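Local coordinates for protein imidazoleglycerol-phosphate dehydratase (Staphylococcus aureus subsp. aureus, PDB 2AE8) that catalyses the manganese-dependent dehydration of D-erythro-1-(imidazol-4-yl)glycerol 3-phosphate to 3-(imidazol-4-yl)-2-oxopropyl phosphate, the sixth step of histidine biosynthesis, at residues N64-L69 with E189-F194; A130-D135 with K195-A200; D126-R131 with I178-G183; L142-S147 with L160-F165. One frame throughout, in Å; residues are numbered along the deposited sequence.

Contact 1 (N64-L69 with E189-F194). With MG (magnesium ion), chain L.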
loop_
_atom_site.group_PDB
_atom_site.type_symbol
_atom_site.label_atom_id
_atom_site.label_comp_id
_atom_site.label_asym_id
_atom_site.label_seq_id
_atom_site.Cartn_x
_atom_site.Cartn_y
_atom_site.Cartn_z
ATOM N N ASN B 64 23.642 38.895 -19.806
ATOM C CA ASN B 64 24.001 39.511 -21.099
ATOM C C ASN B 64 23.555 38.679 -22.294
ATOM O O ASN B 64 22.919 39.203 -23.216
ATOM C CB ASN B 64 25.507 39.801 -21.184
ATOM C CG ASN B 64 25.916 40.981 -20.325
ATOM O OD1 ASN B 64 25.077 41.647 -19.729
ATOM N ND2 ASN B 64 27.214 41.237 -20.248
ATOM N N HIS B 65 23.864 37.384 -22.275
ATOM C CA HIS B 65 23.522 36.517 -23.393
ATOM C C HIS B 65 22.008 36.401 -23.564
ATOM O O HIS B 65 21.492 36.481 -24.698
ATOM C CB HIS B 65 24.159 35.127 -23.247
ATOM C CG HIS B 65 23.861 34.201 -24.393
ATOM N ND1 HIS B 65 23.992 34.581 -25.713
ATOM C CD2 HIS B 65 23.458 32.908 -24.416
ATOM C CE1 HIS B 65 23.657 33.570 -26.498
ATOM N NE2 HIS B 65 23.328 32.542 -25.737
HETATM N N MSE B 66 21.301 36.219 -22.449
HETATM C CA MSE B 66 19.831 36.064 -22.486
HETATM C C MSE B 66 19.106 37.329 -23.006
HETATM O O MSE B 66 18.167 37.244 -23.812
HETATM C CB MSE B 66 19.303 35.660 -21.102
HETATM C CG MSE B 66 19.712 34.230 -20.660
HETATM SE SE MSE B 66 19.259 32.780 -21.942
HETATM C CE MSE B 66 20.995 32.501 -22.759
ATOM N N LEU B 67 19.535 38.494 -22.525
ATOM C CA LEU B 67 18.952 39.766 -22.989
ATOM C C LEU B 67 19.338 40.053 -24.434
ATOM O O LEU B 67 18.583 40.675 -25.163
ATOM C CB LEU B 67 19.328 40.924 -22.059
ATOM C CG LEU B 67 18.828 40.742 -20.621
ATOM C CD1 LEU B 67 19.228 41.906 -19.704
ATOM C CD2 LEU B 67 17.318 40.549 -20.629
ATOM N N THR B 68 20.503 39.579 -24.864
ATOM C CA THR B 68 20.848 39.673 -26.285
ATOM C C THR B 68 19.856 38.844 -27.101
ATOM O O THR B 68 19.390 39.280 -28.157
ATOM C CB THR B 68 22.323 39.253 -26.544
ATOM O OG1 THR B 68 23.185 40.186 -25.877
ATOM C CG2 THR B 68 22.653 39.222 -28.043
ATOM N N LEU B 69 19.498 37.666 -26.586
ATOM C CA LEU B 69 18.479 36.825 -27.223
ATOM C C LEU B 69 17.109 37.503 -27.258
ATOM O O LEU B 69 16.402 37.476 -28.281
ATOM C CB LEU B 69 18.389 35.466 -26.496
ATOM C CG LEU B 69 19.458 34.450 -26.891
ATOM C CD1 LEU B 69 19.577 33.386 -25.815
ATOM C CD2 LEU B 69 19.149 33.798 -28.268
ATOM N N GLU B 189 17.063 24.930 -21.222
ATOM C CA GLU B 189 15.776 25.206 -20.604
ATOM C C GLU B 189 15.549 26.712 -20.511
ATOM O O GLU B 189 14.513 27.222 -20.907
ATOM C CB GLU B 189 15.731 24.583 -19.200
ATOM C CG GLU B 189 15.467 23.066 -19.172
ATOM C CD GLU B 189 15.810 22.426 -17.820
ATOM O OE1 GLU B 189 16.185 23.141 -16.856
ATOM O OE2 GLU B 189 15.761 21.186 -17.744
ATOM N N ILE B 190 16.514 27.410 -19.940
ATOM C CA ILE B 190 16.433 28.849 -19.809
ATOM C C ILE B 190 16.398 29.538 -21.182
ATOM O O ILE B 190 15.618 30.462 -21.405
ATOM C CB ILE B 190 17.615 29.362 -18.976
ATOM C CG1 ILE B 190 17.544 28.738 -17.566
ATOM C CG2 ILE B 190 17.571 30.886 -18.891
ATOM C CD1 ILE B 190 18.840 28.860 -16.760
ATOM N N GLU B 191 17.249 29.085 -22.092
ATOM C CA GLU B 191 17.297 29.670 -23.430
ATOM C C GLU B 191 15.982 29.512 -24.183
ATOM O O GLU B 191 15.486 30.477 -24.766
ATOM C CB GLU B 191 18.480 29.118 -24.231
ATOM C CG GLU B 191 18.584 29.688 -25.626
ATOM C CD GLU B 191 19.998 29.648 -26.184
ATOM O OE1 GLU B 191 20.931 29.188 -25.489
ATOM O OE2 GLU B 191 20.175 30.081 -27.335
ATOM N N ALA B 192 15.407 28.308 -24.190
ATOM C CA ALA B 192 14.087 28.104 -24.808
ATOM C C ALA B 192 13.032 29.046 -24.221
ATOM O O ALA B 192 12.215 29.617 -24.953
ATOM C CB ALA B 192 13.634 26.624 -24.678
ATOM N N ILE B 193 13.047 29.217 -22.898
ATOM C CA ILE B 193 12.096 30.122 -22.228
ATOM C C ILE B 193 12.296 31.600 -22.665
ATOM O O ILE B 193 11.332 32.296 -22.986
ATOM C CB ILE B 193 12.195 30.015 -20.694
ATOM C CG1 ILE B 193 11.668 28.643 -20.200
ATOM C CG2 ILE B 193 11.442 31.185 -19.998
ATOM C CD1 ILE B 193 12.032 28.368 -18.747
ATOM N N PHE B 194 13.542 32.069 -22.664
ATOM C CA PHE B 194 13.835 33.426 -23.153
ATOM C C PHE B 194 13.459 33.612 -24.615
ATOM O O PHE B 194 12.854 34.624 -24.964
ATOM C CB PHE B 194 15.300 33.809 -22.930
ATOM C CG PHE B 194 15.555 34.468 -21.618
ATOM C CD1 PHE B 194 15.412 35.852 -21.484
ATOM C CD2 PHE B 194 15.939 33.714 -20.507
ATOM C CE1 PHE B 194 15.649 36.485 -20.263
ATOM C CE2 PHE B 194 16.186 34.335 -19.255
ATOM C CZ PHE B 194 16.040 35.735 -19.134
HETATM MG MG MG L . 22.943 29.814 -25.355
HETATM O O HOH W 1 23.002 30.952 -28.040
#
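Glu-191 OE1 binds the magnesium ion at 2.1 Å, and His-65 faces the same ion from the other helix with NE2 at 2.8 Å from the metal, long for a magnesium bond and measured for one of two modelled ring positions. The ion lies in the imidazole plane at its edge, while the Glu-191 carboxylate is turned 83° from that plane. A water joins the two groups, donating to Glu-191 OE2 at 3.0 Å. His-187 of the same chain and His-92 of a second subunit complete the protein ligands. Glu-191 gets there with CG anti to its N (chi1 -180°) and an extended chain, which Leu-69 crosses, its CD1 3.7 Å from OE2.

Deeper between the helices, selenomethionine Met-66 lies over Phe-194. Its CB stands 3.6 Å from the ring centroid, a CH-pi contact over the face centre. The chain then bends, bringing SE obliquely to Phe-194 CD2 at 3.7 Å in a Met-aromatic contact; Ile-190 CG2 touches SE at 4.0 Å. The chemistry is divided: a metal and a water join the polar edge, whereas dispersion and CH-pi contacts join the interior, and a site built from two chains suggests that metal binding depends on assembly.

Contact 2 (A130-D135 with K195-A200)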
loop_
_atom_site.group_PDB
_atom_site.type_symbol
_atom_site.label_atom_id
_atom_site.label_comp_id
_atom_site.label_asym_id
_atom_site.label_seq_id
_atom_site.Cartn_x
_atom_site.Cartn_y
_atom_site.Cartn_z
ATOM N N ALA B 130 9.812 24.542 -24.716
ATOM C CA ALA B 130 9.079 25.504 -23.912
ATOM C C ALA B 130 7.937 26.143 -24.681
ATOM O O ALA B 130 8.021 26.326 -25.916
ATOM C CB ALA B 130 10.011 26.572 -23.344
ATOM N N ARG B 131 6.872 26.472 -23.951
ATOM C CA ARG B 131 5.768 27.257 -24.493
ATOM C C ARG B 131 5.595 28.497 -23.641
ATOM O O ARG B 131 5.541 28.414 -22.412
ATOM C CB ARG B 131 4.447 26.481 -24.515
ATOM C CG ARG B 131 3.235 27.344 -24.911
ATOM C CD ARG B 131 1.909 26.625 -24.725
ATOM N NE ARG B 131 1.646 26.344 -23.313
ATOM C CZ ARG B 131 1.376 25.133 -22.833
ATOM N NH1 ARG B 131 1.324 24.087 -23.656
ATOM N NH2 ARG B 131 1.156 24.976 -21.531
ATOM N N VAL B 132 5.483 29.648 -24.295
ATOM C CA VAL B 132 5.145 30.881 -23.580
ATOM C C VAL B 132 3.955 31.537 -24.258
ATOM O O VAL B 132 3.915 31.647 -25.489
ATOM C CB VAL B 132 6.327 31.837 -23.463
ATOM C CG1 VAL B 132 5.894 33.122 -22.762
ATOM C CG2 VAL B 132 7.483 31.153 -22.683
ATOM N N VAL B 133 2.997 31.950 -23.435
ATOM C CA VAL B 133 1.764 32.599 -23.869
ATOM C C VAL B 133 1.758 33.972 -23.220
ATOM O O VAL B 133 1.848 34.070 -22.002
ATOM C CB VAL B 133 0.492 31.809 -23.392
ATOM C CG1 VAL B 133 -0.782 32.574 -23.738
ATOM C CG2 VAL B 133 0.458 30.397 -24.013
ATOM N N VAL B 134 1.678 35.032 -24.026
ATOM C CA VAL B 134 1.507 36.380 -23.451
ATOM C C VAL B 134 0.260 37.100 -23.933
ATOM O O VAL B 134 -0.151 36.971 -25.092
ATOM C CB VAL B 134 2.798 37.313 -23.452
ATOM C CG1 VAL B 134 4.090 36.605 -23.827
ATOM C CG2 VAL B 134 2.589 38.673 -24.178
ATOM N N ASP B 135 -0.369 37.804 -23.006
ATOM C CA ASP B 135 -1.511 38.628 -23.311
ATOM C C ASP B 135 -1.182 40.016 -22.782
ATOM O O ASP B 135 -1.022 40.199 -21.569
ATOM C CB ASP B 135 -2.776 38.064 -22.647
ATOM C CG ASP B 135 -4.009 38.953 -22.846
ATOM O OD1 ASP B 135 -3.902 39.999 -23.523
ATOM O OD2 ASP B 135 -5.089 38.606 -22.312
ATOM N N LYS B 195 13.785 32.644 -25.464
ATOM C CA LYS B 195 13.410 32.716 -26.873
ATOM C C LYS B 195 11.890 32.769 -27.067
ATOM O O LYS B 195 11.373 33.614 -27.802
ATOM C CB LYS B 195 14.017 31.568 -27.695
ATOM C CG LYS B 195 15.562 31.650 -27.915
ATOM C CD LYS B 195 16.106 30.517 -28.837
ATOM C CE LYS B 195 15.413 30.487 -30.226
ATOM N NZ LYS B 195 16.122 29.573 -31.198
ATOM N N ALA B 196 11.171 31.868 -26.406
ATOM C CA ALA B 196 9.726 31.801 -26.538
ATOM C C ALA B 196 9.035 33.047 -25.993
ATOM O O ALA B 196 8.120 33.545 -26.622
ATOM C CB ALA B 196 9.176 30.541 -25.857
ATOM N N PHE B 197 9.434 33.526 -24.820
ATOM C CA PHE B 197 8.824 34.732 -24.274
ATOM C C PHE B 197 9.016 35.931 -25.218
ATOM O O PHE B 197 8.074 36.675 -25.478
ATOM C CB PHE B 197 9.413 35.090 -22.909
ATOM C CG PHE B 197 8.919 36.424 -22.378
ATOM C CD1 PHE B 197 7.674 36.525 -21.770
ATOM C CD2 PHE B 197 9.695 37.587 -22.530
ATOM C CE1 PHE B 197 7.202 37.746 -21.290
ATOM C CE2 PHE B 197 9.229 38.814 -22.069
ATOM C CZ PHE B 197 7.981 38.897 -21.438
ATOM N N SER B 198 10.249 36.114 -25.698
ATOM C CA SER B 198 10.605 37.239 -26.574
ATOM C C SER B 198 9.763 37.206 -27.839
ATOM O O SER B 198 9.228 38.225 -28.254
ATOM C CB SER B 198 12.063 37.149 -26.991
ATOM O OG SER B 198 12.894 37.086 -25.866
ATOM N N ARG B 199 9.672 36.035 -28.456
ATOM C CA ARG B 199 8.941 35.889 -29.691
ATOM C C ARG B 199 7.461 36.123 -29.475
ATOM O O ARG B 199 6.837 36.832 -30.247
ATOM C CB ARG B 199 9.179 34.525 -30.320
ATOM C CG ARG B 199 10.556 34.369 -30.927
ATOM C CD ARG B 199 10.469 33.555 -32.195
ATOM N NE ARG B 199 11.469 34.022 -33.153
ATOM C CZ ARG B 199 11.293 34.080 -34.470
ATOM N NH1 ARG B 199 10.150 33.695 -35.036
ATOM N NH2 ARG B 199 12.279 34.517 -35.221
ATOM N N ALA B 200 6.904 35.526 -28.421
ATOM C CA ALA B 200 5.492 35.715 -28.072
ATOM C C ALA B 200 5.187 37.188 -27.808
ATOM O O ALA B 200 4.147 37.699 -28.248
ATOM C CB ALA B 200 5.119 34.877 -26.831
#
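Val-132 packs against both Ala-196 and Phe-197, and the contact is made by apolar packing. Methyl-to-methyl pairs form its two ends. Val-132 CG2 lies 3.6 Å from Ala-196 CB, and Val-134 CG1 lies equally close, 3.6 Å, to Ala-200 CB. Val-134 CG1 sits almost eclipsed with its own backbone N (chi1 -10°), an unfavourable torsion that suggests a locally strained side chain in this packing.

Methyl-to-ring contacts fill the middle. With Val-132 CG1 anti to N (chi1 178°), this branch comes 3.7 Å from Phe-197 CA. The same methyl reaches the ring at its edge, near the ring plane, 4.0 Å from Phe-197 CD1. Val-134 CG1 approaches that ring obliquely, at 4.1 Å from CD1, so both valines converge on CD1. Elsewhere on the ring, Phe-165 meets it edge-to-face and Phe-70 packs against it.

Methyl-to-backbone contact is the third kind: Ala-200 CB lies 3.7 Å from Val-132 O. Small alanines one helical turn apart let the backbones come close, with CA atoms of Val-132 and Phe-197 5.4 Å apart and the segment axes 7.2 Å apart at closest approach. Arg-131 and Val-133 turn to the other face of the sheet, where a third subunit packs. A helix lying at 30° to a strand, with one strand face against its alanines, is the sheet-to-helix layer of the beta-alpha-beta sandwich fold of this enzyme family.

Contact 3 (D126-R131 with I178-G183)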
loop_
_atom_site.group_PDB
_atom_site.type_symbol
_atom_site.label_atom_id
_atom_site.label_comp_id
_atom_site.label_asym_id
_atom_site.label_seq_id
_atom_site.Cartn_x
_atom_site.Cartn_y
_atom_site.Cartn_z
ATOM N N ASP B 126 17.132 21.307 -28.476
ATOM C CA ASP B 126 17.424 19.886 -28.381
ATOM C C ASP B 126 16.325 19.179 -27.568
ATOM O O ASP B 126 15.172 19.164 -28.005
ATOM C CB ASP B 126 18.848 19.633 -27.840
ATOM C CG ASP B 126 19.941 20.037 -28.853
ATOM O OD1 ASP B 126 19.639 20.095 -30.062
ATOM O OD2 ASP B 126 21.088 20.308 -28.447
ATOM N N GLU B 127 16.674 18.632 -26.399
ATOM C CA GLU B 127 15.736 17.867 -25.561
ATOM C C GLU B 127 14.593 18.708 -24.983
ATOM O O GLU B 127 13.530 18.190 -24.629
ATOM C CB GLU B 127 16.500 17.161 -24.423
ATOM C CG GLU B 127 16.854 18.050 -23.185
ATOM C CD GLU B 127 17.776 19.235 -23.484
ATOM O OE1 GLU B 127 17.686 20.266 -22.771
ATOM O OE2 GLU B 127 18.585 19.152 -24.432
ATOM N N THR B 128 14.816 20.015 -24.893
ATOM C CA THR B 128 13.891 20.914 -24.197
ATOM C C THR B 128 12.810 21.398 -25.139
ATOM O O THR B 128 13.067 21.602 -26.334
ATOM C CB THR B 128 14.650 22.134 -23.651
ATOM O OG1 THR B 128 15.450 21.718 -22.548
ATOM C CG2 THR B 128 13.694 23.243 -23.173
ATOM N N LEU B 129 11.607 21.588 -24.606
ATOM C CA LEU B 129 10.549 22.290 -25.327
ATOM C C LEU B 129 9.875 23.259 -24.357
ATOM O O LEU B 129 9.455 22.846 -23.272
ATOM C CB LEU B 129 9.522 21.306 -25.905
ATOM C CG LEU B 129 8.328 21.919 -26.655
ATOM C CD1 LEU B 129 8.756 22.574 -27.987
ATOM C CD2 LEU B 129 7.285 20.855 -26.903
ATOM N N ALA B 130 9.812 24.542 -24.716
ATOM C CA ALA B 130 9.079 25.504 -23.912
ATOM C C ALA B 130 7.937 26.143 -24.681
ATOM O O ALA B 130 8.021 26.326 -25.916
ATOM C CB ALA B 130 10.011 26.572 -23.344
ATOM N N ARG B 131 6.872 26.472 -23.951
ATOM C CA ARG B 131 5.768 27.257 -24.493
ATOM C C ARG B 131 5.595 28.497 -23.641
ATOM O O ARG B 131 5.541 28.414 -22.412
ATOM C CB ARG B 131 4.447 26.481 -24.515
ATOM C CG ARG B 131 3.235 27.344 -24.911
ATOM C CD ARG B 131 1.909 26.625 -24.725
ATOM N NE ARG B 131 1.646 26.344 -23.313
ATOM C CZ ARG B 131 1.376 25.133 -22.833
ATOM N NH1 ARG B 131 1.324 24.087 -23.656
ATOM N NH2 ARG B 131 1.156 24.976 -21.531
ATOM N N ILE B 178 4.327 30.719 -18.603
ATOM C CA ILE B 178 5.551 30.066 -19.052
ATOM C C ILE B 178 5.507 28.593 -18.630
ATOM O O ILE B 178 5.313 28.284 -17.447
ATOM C CB ILE B 178 6.801 30.761 -18.453
ATOM C CG1 ILE B 178 6.937 32.193 -19.026
ATOM C CG2 ILE B 178 8.053 29.909 -18.687
ATOM C CD1 ILE B 178 8.060 33.009 -18.434
ATOM N N ASP B 179 5.691 27.701 -19.600
ATOM C CA ASP B 179 5.610 26.257 -19.355
ATOM C C ASP B 179 6.807 25.553 -19.992
ATOM O O ASP B 179 7.026 25.664 -21.202
ATOM C CB ASP B 179 4.324 25.672 -19.966
ATOM C CG ASP B 179 3.089 25.895 -19.093
ATOM O OD1 ASP B 179 2.999 25.234 -18.034
ATOM O OD2 ASP B 179 2.181 26.694 -19.468
ATOM N N LEU B 180 7.565 24.826 -19.181
ATOM C CA LEU B 180 8.593 23.951 -19.692
ATOM C C LEU B 180 7.914 22.625 -19.927
ATOM O O LEU B 180 7.608 21.912 -18.969
ATOM C CB LEU B 180 9.684 23.756 -18.640
ATOM C CG LEU B 180 11.160 23.964 -18.967
ATOM C CD1 LEU B 180 12.023 23.169 -17.960
ATOM C CD2 LEU B 180 11.537 23.665 -20.406
ATOM N N ILE B 181 7.666 22.280 -21.184
ATOM C CA ILE B 181 6.944 21.040 -21.493
ATOM C C ILE B 181 7.830 19.822 -21.232
ATOM O O ILE B 181 7.368 18.819 -20.702
ATOM C CB ILE B 181 6.374 21.042 -22.924
ATOM C CG1 ILE B 181 5.305 22.148 -23.025
ATOM C CG2 ILE B 181 5.805 19.656 -23.280
ATOM C CD1 ILE B 181 5.148 22.668 -24.386
ATOM N N ARG B 182 9.105 19.934 -21.594
ATOM C CA ARG B 182 10.121 18.952 -21.223
ATOM C C ARG B 182 11.477 19.650 -21.181
ATOM O O ARG B 182 11.660 20.682 -21.819
ATOM C CB ARG B 182 10.123 17.736 -22.162
ATOM C CG ARG B 182 10.335 18.037 -23.653
ATOM C CD ARG B 182 10.325 16.723 -24.478
ATOM N NE ARG B 182 9.020 16.079 -24.320
ATOM C CZ ARG B 182 7.989 16.260 -25.132
ATOM N NH1 ARG B 182 8.107 17.015 -26.228
ATOM N NH2 ARG B 182 6.843 15.662 -24.852
ATOM N N GLY B 183 12.408 19.121 -20.395
ATOM C CA GLY B 183 13.722 19.722 -20.291
ATOM C C GLY B 183 14.782 18.656 -20.203
ATOM O O GLY B 183 14.591 17.530 -20.669
HETATM O O HOH W 2 13.212 16.160 -22.607
HETATM O O HOH W 3 2.281 28.391 -21.472
#
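Arg-131 and Asp-179 form the regular, tightly paired end of the contact. Their backbones exchange two hydrogen bonds as an antiparallel hydrogen-bonded pair, Arg-131 N to Asp-179 O at 2.9 Å being nearly straight (171°). Next to it Ala-130 pairs with Leu-180 as a non-hydrogen-bonded pair, and then the register slips. Ile-181 and Arg-182 both face Leu-129, a classic beta bulge: Leu-129 O takes Ile-181 N at 2.8 Å, bent to 136°, and also a weak bond from Arg-182 N, while Leu-129 N gives to Arg-182 O. Beside the bulge Ile-181 CD1 packs on Leu-129 CD2 at 3.8 Å, the two side chains pointing the same way.

Beyond the bulge the chains are held more loosely. Glu-127 and Gly-183 share a water, which donates to Glu-127 O and to Gly-183 O at 2.7 Å, and Thr-128 OG1 gives its proton to Glu-127 OE1 at 2.7 Å. The other oxygen of Glu-127 takes a bond with ND1 of His-188, a manganese ligand, so this glutamate is a second-shell residue that positions a first-shell one.

At the paired end the side chains add a salt bridge, Arg-131 NH2 to Asp-179 OD2 at 2.9 Å, whose hydrogen bond is weak, with the planes 66° apart; a water accepting from Arg-131 NE at 2.8 Å lies beside it. Because Asp-179 OD1 also pairs with Arg-182 of a third subunit, and Arg-182 here with Asp-179 of a fourth, the face of the sheet that carries Leu-129, Arg-131 and Asp-179 is probably tied to neighbouring subunits by paired charges.

Contact 4 (L142-S147 with L160-F165)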
loop_
_atom_site.group_PDB
_atom_site.type_symbol
_atom_site.label_atom_id
_atom_site.label_comp_id
_atom_site.label_asym_id
_atom_site.label_seq_id
_atom_site.Cartn_x
_atom_site.Cartn_y
_atom_site.Cartn_z
ATOM N N LEU B 142 1.701 36.367 -13.691
ATOM C CA LEU B 142 2.646 35.367 -14.213
ATOM C C LEU B 142 2.360 33.984 -13.640
ATOM O O LEU B 142 2.336 33.809 -12.416
ATOM C CB LEU B 142 4.082 35.730 -13.834
ATOM C CG LEU B 142 5.170 34.715 -14.192
ATOM C CD1 LEU B 142 5.329 34.478 -15.721
ATOM C CD2 LEU B 142 6.494 35.082 -13.557
ATOM N N SER B 143 2.209 33.013 -14.535
ATOM C CA SER B 143 2.180 31.604 -14.161
ATOM C C SER B 143 3.471 30.962 -14.673
ATOM O O SER B 143 3.643 30.761 -15.870
ATOM C CB SER B 143 0.934 30.950 -14.755
ATOM O OG SER B 143 0.874 29.590 -14.415
ATOM N N PHE B 144 4.405 30.703 -13.755
ATOM C CA PHE B 144 5.728 30.200 -14.115
ATOM C C PHE B 144 5.805 28.726 -13.739
ATOM O O PHE B 144 5.771 28.385 -12.558
ATOM C CB PHE B 144 6.802 30.991 -13.349
ATOM C CG PHE B 144 8.211 30.680 -13.785
ATOM C CD1 PHE B 144 8.810 31.408 -14.809
ATOM C CD2 PHE B 144 8.932 29.637 -13.182
ATOM C CE1 PHE B 144 10.106 31.122 -15.217
ATOM C CE2 PHE B 144 10.226 29.347 -13.582
ATOM C CZ PHE B 144 10.816 30.099 -14.600
ATOM N N ASN B 145 5.897 27.858 -14.731
ATOM C CA ASN B 145 5.778 26.416 -14.495
ATOM C C ASN B 145 6.942 25.735 -15.179
ATOM O O ASN B 145 6.802 25.237 -16.299
ATOM C CB ASN B 145 4.477 25.916 -15.113
ATOM C CG ASN B 145 3.273 26.698 -14.640
ATOM O OD1 ASN B 145 2.785 26.485 -13.536
ATOM N ND2 ASN B 145 2.799 27.632 -15.473
ATOM N N ALA B 146 8.107 25.794 -14.538
ATOM C CA ALA B 146 9.338 25.262 -15.098
ATOM C C ALA B 146 10.284 24.899 -13.957
ATOM O O ALA B 146 10.770 25.780 -13.242
ATOM C CB ALA B 146 9.992 26.306 -16.016
ATOM N N SER B 147 10.528 23.608 -13.773
ATOM C CA SER B 147 11.498 23.136 -12.792
ATOM C C SER B 147 12.798 22.966 -13.535
ATOM O O SER B 147 12.953 22.032 -14.329
ATOM C CB SER B 147 11.064 21.792 -12.202
ATOM O OG SER B 147 9.781 21.917 -11.605
ATOM N N LEU B 160 17.119 32.824 -10.424
ATOM C CA LEU B 160 16.973 34.219 -10.859
ATOM C C LEU B 160 16.100 34.331 -12.091
ATOM O O LEU B 160 15.558 35.391 -12.355
ATOM C CB LEU B 160 18.336 34.820 -11.184
ATOM C CG LEU B 160 19.213 35.038 -9.953
ATOM C CD1 LEU B 160 20.598 35.511 -10.386
ATOM C CD2 LEU B 160 18.538 35.997 -8.984
ATOM N N VAL B 161 15.995 33.250 -12.861
ATOM C CA VAL B 161 15.201 33.272 -14.089
ATOM C C VAL B 161 13.731 33.639 -13.788
ATOM O O VAL B 161 13.141 34.549 -14.421
ATOM C CB VAL B 161 15.280 31.914 -14.821
ATOM C CG1 VAL B 161 14.330 31.872 -15.991
ATOM C CG2 VAL B 161 16.695 31.633 -15.280
ATOM N N GLU B 162 13.137 32.960 -12.812
ATOM C CA GLU B 162 11.751 33.289 -12.438
ATOM C C GLU B 162 11.659 34.710 -11.851
ATOM O O GLU B 162 10.703 35.438 -12.116
ATOM C CB GLU B 162 11.209 32.275 -11.431
ATOM C CG GLU B 162 9.737 32.467 -11.082
ATOM C CD GLU B 162 9.234 31.383 -10.126
ATOM O OE1 GLU B 162 10.061 30.552 -9.686
ATOM O OE2 GLU B 162 8.020 31.383 -9.811
ATOM N N GLU B 163 12.640 35.105 -11.045
ATOM C CA GLU B 163 12.651 36.481 -10.515
ATOM C C GLU B 163 12.663 37.545 -11.621
ATOM O O GLU B 163 12.008 38.576 -11.490
ATOM C CB GLU B 163 13.826 36.693 -9.567
ATOM C CG GLU B 163 13.818 35.691 -8.407
ATOM C CD GLU B 163 12.448 35.608 -7.715
ATOM O OE1 GLU B 163 11.787 34.532 -7.778
ATOM O OE2 GLU B 163 12.023 36.626 -7.137
ATOM N N PHE B 164 13.394 37.274 -12.703
ATOM C CA PHE B 164 13.489 38.209 -13.832
ATOM C C PHE B 164 12.146 38.321 -14.536
ATOM O O PHE B 164 11.648 39.428 -14.769
ATOM C CB PHE B 164 14.553 37.768 -14.839
ATOM C CG PHE B 164 14.616 38.656 -16.058
ATOM C CD1 PHE B 164 15.248 39.906 -15.988
ATOM C CD2 PHE B 164 14.021 38.269 -17.248
ATOM C CE1 PHE B 164 15.300 40.749 -17.098
ATOM C CE2 PHE B 164 14.056 39.109 -18.373
ATOM C CZ PHE B 164 14.695 40.358 -18.292
ATOM N N PHE B 165 11.543 37.174 -14.852
ATOM C CA PHE B 165 10.264 37.160 -15.533
ATOM C C PHE B 165 9.102 37.733 -14.735
ATOM O O PHE B 165 8.235 38.402 -15.309
ATOM C CB PHE B 165 9.963 35.779 -16.144
ATOM C CG PHE B 165 10.777 35.508 -17.374
ATOM C CD1 PHE B 165 10.562 36.247 -18.535
ATOM C CD2 PHE B 165 11.809 34.580 -17.357
ATOM C CE1 PHE B 165 11.344 36.033 -19.673
ATOM C CE2 PHE B 165 12.592 34.355 -18.501
ATOM C CZ PHE B 165 12.354 35.085 -19.658
#
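Glu-162 lies along one face of the Phe-144 ring, and nearly every side-chain atom can be followed across it. CB stands 3.8 Å from the ring centroid, a CH-pi contact over the centre. With CG anti to the backbone N (chi1 -175°) and the rest extended, the chain runs over the ring: CG is 3.6 Å from Phe-144 CG, and CD is 3.5 Å from Phe-144 CD2. The carboxylate plane is turned only 11° from the ring plane, so the carboxylate lies nearly parallel to the ring, with OE1 3.8 Å from Phe-144 CD2. OE2 ends near Phe-144 CB, 3.8 Å away, and makes its salt bridge with Arg-166, one turn further along the helix.

Two more side chains touch the ring. Val-161 CG1 reaches Phe-144 CZ obliquely at 4.2 Å, and Phe-165 CD2 stands at the ring edge. Leu-142 CD2 touches the backbone instead, 3.9 Å from Phe-165 C.

Strand 141-145, an outermost strand of its sheet within the chain, is bonded to strand 175-182 on one side; segment 160-165 of helix 159-171 runs nearly antiparallel (163°) to 142-145, and Phe-165 carries the packing on to Ile-193 of helix 186-205.

Helix 186-205 connects the contacts: contact 1 uses its first part and contact 2 the next, with centres 12 Å apart. Contacts 2 and 3 share Ala-130 and Arg-131 on strand 128-135. Contact 4 joins the same sheet by backbone pairing, Asn-145 N lying 2.8 Å from Ile-178 O of contact 3. Contacts 1 and 4 meet in an aromatic cluster, where Phe-194 CE1 comes 3.6 Å from Phe-165 CZ, and Phe-165 CE1 is likewise 3.6 Å from Phe-197 CD2 of contact 2. The magnesium site of His-65 and Glu-191 belongs to contact 1; the Glu-127 side chain of contact 3 is about 7 Å from a magnesium ion, and contact 4 holds Glu-163, a manganese ligand.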